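Local coordinates for protein putative LacI-family transcriptional regulator (Bacteroides fragilis, PDB 3GBV) that probably regulates transcription as a LacI-family DNA-binding protein, with a periplasmic-binding-protein-like domain that would sense a small-molecule effector, at residues R136-R142 with C172-N178. Residues are numbered along the deposited sequence; the frame is centred on the assembly and turned at random.
Sequences REIVIFR and CNILELN
Ile138, Ile140 and Arg142 pair with Ile174, Glu176 and Asn178 on the helix 152-168 face of a right-handed beta-alpha-beta crossover, whose two strands run parallel in register. A backbone ladder of six hydrogen bonds joins them, among them Leu175 N to Ile138 O (2.9 Å) and Arg142 N to Leu177 O (3.0 Å). The CG2 methyl of Ile174 sits close to two neighbours, 3.9 Å from Ile138 CD1 and 3.7 Å from Ile140 CD1, with Arg162 of the helix against Ile140 and Ile174, and Met165 against Ile138. Farther along, the chain of Arg142, stretched out from CG to NE (chi2 -165°), runs alongside Asn178. Arg142 NH1 donates to Asn178 OD1 (2.9 Å) within the guanidinium plane, and the amide lies nearly coplanar with that group. Arg142 NH2 also forms a salt bridge with Glu176 OE2, though the modelled separation is too short for its detail to be trusted. Both charges have second partners on the connecting helix, Glu158 for Arg142 and Arg162 for Glu176, so the charges alternate between sheet and helix, which probably ties the two together. On the other face, Leu177 CD2 meets the edge of the Phe141 ring at CE1 (3.7 Å), and Val139 CB lies 3.9 Å from Leu175 CB; Leu191 of helix 187-197 packs on Phe141 and Leu177. Strand 173-180 is outermost in the sheet, and the order 2-1-3 it begins is that of the Rossmann-like subdomains of periplasmic-binding-protein folds.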
# COMPACT_ATOMS: atom_id res chain seq x y z
N ARG A 136 -0.12 24.30 -17.13
CA ARG A 136 -1.31 25.11 -17.37
C ARG A 136 -2.55 24.24 -17.59
O ARG A 136 -3.67 24.66 -17.31
CB ARG A 136 -1.07 26.02 -18.58
CG ARG A 136 0.05 27.05 -18.39
CD ARG A 136 -0.39 28.24 -17.53
NE ARG A 136 -0.64 27.91 -16.13
CZ ARG A 136 0.29 27.83 -15.17
NH1 ARG A 136 1.57 28.06 -15.45
NH2 ARG A 136 -0.06 27.53 -13.93
N GLU A 137 -2.34 23.02 -18.07
CA GLU A 137 -3.46 22.12 -18.31
C GLU A 137 -3.11 20.67 -18.03
O GLU A 137 -1.94 20.29 -18.03
CB GLU A 137 -3.92 22.20 -19.77
CG GLU A 137 -4.36 23.56 -20.25
CD GLU A 137 -4.68 23.55 -21.73
OE1 GLU A 137 -3.76 23.31 -22.54
OE2 GLU A 137 -5.86 23.78 -22.09
N ILE A 138 -4.14 19.87 -17.80
CA ILE A 138 -3.98 18.44 -17.58
C ILE A 138 -5.20 17.84 -18.25
O ILE A 138 -6.15 18.56 -18.58
CB ILE A 138 -3.94 18.08 -16.07
CG1 ILE A 138 -5.19 18.58 -15.34
CG2 ILE A 138 -2.70 18.70 -15.43
CD1 ILE A 138 -6.37 17.62 -15.40
N VAL A 139 -5.20 16.53 -18.47
CA VAL A 139 -6.34 15.93 -19.12
C VAL A 139 -6.80 14.64 -18.46
O VAL A 139 -6.00 13.84 -17.98
CB VAL A 139 -6.05 15.65 -20.61
CG1 VAL A 139 -4.83 14.74 -20.73
CG2 VAL A 139 -7.27 15.02 -21.28
N ILE A 140 -8.11 14.47 -18.44
CA ILE A 140 -8.73 13.27 -17.90
C ILE A 140 -9.06 12.39 -19.10
O ILE A 140 -9.67 12.87 -20.06
CB ILE A 140 -10.06 13.58 -17.19
CG1 ILE A 140 -9.82 14.46 -15.97
CG2 ILE A 140 -10.75 12.27 -16.82
CD1 ILE A 140 -11.09 14.98 -15.35
N PHE A 141 -8.65 11.13 -19.06
CA PHE A 141 -8.92 10.19 -20.14
C PHE A 141 -10.07 9.27 -19.73
O PHE A 141 -10.06 8.69 -18.63
CB PHE A 141 -7.68 9.33 -20.43
CG PHE A 141 -6.54 10.09 -21.04
CD1 PHE A 141 -6.57 10.44 -22.39
CD2 PHE A 141 -5.44 10.46 -20.27
CE1 PHE A 141 -5.51 11.15 -22.97
CE2 PHE A 141 -4.38 11.16 -20.83
CZ PHE A 141 -4.41 11.51 -22.18
N ARG A 142 -11.05 9.14 -20.61
CA ARG A 142 -12.19 8.27 -20.35
C ARG A 142 -12.42 7.37 -21.53
O ARG A 142 -11.87 7.58 -22.62
CB ARG A 142 -13.49 9.06 -20.14
CG ARG A 142 -13.49 10.08 -19.05
CD ARG A 142 -14.93 10.48 -18.76
NE ARG A 142 -15.02 11.73 -18.01
CZ ARG A 142 -15.11 12.92 -18.58
NH1 ARG A 142 -15.14 13.03 -19.90
NH2 ARG A 142 -15.16 14.01 -17.83
N CYS A 172 -5.66 25.82 -13.27
CA CYS A 172 -5.32 24.76 -14.21
C CYS A 172 -6.54 24.34 -15.01
O CYS A 172 -7.60 24.06 -14.45
CB CYS A 172 -4.74 23.55 -13.46
SG CYS A 172 -4.06 22.28 -14.54
N ASN A 173 -6.39 24.31 -16.33
CA ASN A 173 -7.46 23.92 -17.23
C ASN A 173 -7.56 22.40 -17.24
O ASN A 173 -6.55 21.71 -17.37
CB ASN A 173 -7.15 24.42 -18.64
CG ASN A 173 -8.28 24.19 -19.60
OD1 ASN A 173 -8.11 24.31 -20.82
ND2 ASN A 173 -9.46 23.89 -19.07
N ILE A 174 -8.78 21.88 -17.13
CA ILE A 174 -8.99 20.44 -17.12
C ILE A 174 -9.62 19.97 -18.43
O ILE A 174 -10.81 20.13 -18.65
CB ILE A 174 -9.88 20.03 -15.93
CG1 ILE A 174 -9.19 20.44 -14.62
CG2 ILE A 174 -10.16 18.52 -15.96
CD1 ILE A 174 -10.00 20.16 -13.38
N LEU A 175 -8.79 19.41 -19.30
CA LEU A 175 -9.24 18.90 -20.59
C LEU A 175 -9.82 17.50 -20.42
O LEU A 175 -9.58 16.81 -19.42
CB LEU A 175 -8.07 18.87 -21.58
CG LEU A 175 -7.34 20.19 -21.87
CD1 LEU A 175 -6.16 19.92 -22.79
CD2 LEU A 175 -8.29 21.20 -22.52
N GLU A 176 -10.59 17.07 -21.42
CA GLU A 176 -11.20 15.75 -21.38
C GLU A 176 -11.10 15.11 -22.76
O GLU A 176 -11.24 15.78 -23.77
CB GLU A 176 -12.67 15.87 -21.00
CG GLU A 176 -12.92 16.48 -19.63
CD GLU A 176 -14.36 16.94 -19.46
OE1 GLU A 176 -14.71 18.00 -20.02
OE2 GLU A 176 -15.14 16.24 -18.76
N LEU A 177 -10.82 13.81 -22.78
CA LEU A 177 -10.74 13.08 -24.04
C LEU A 177 -11.54 11.82 -23.85
O LEU A 177 -11.20 10.97 -23.02
CB LEU A 177 -9.30 12.73 -24.39
CG LEU A 177 -9.21 11.86 -25.65
CD1 LEU A 177 -9.71 12.64 -26.86
CD2 LEU A 177 -7.78 11.42 -25.87
N ASN A 178 -12.62 11.68 -24.61
CA ASN A 178 -13.47 10.51 -24.51
C ASN A 178 -13.22 9.55 -25.65
O ASN A 178 -13.39 9.90 -26.82
CB ASN A 178 -14.95 10.90 -24.51
CG ASN A 178 -15.32 11.72 -23.31
OD1 ASN A 178 -15.23 11.26 -22.18
ND2 ASN A 178 -15.74 12.96 -23.54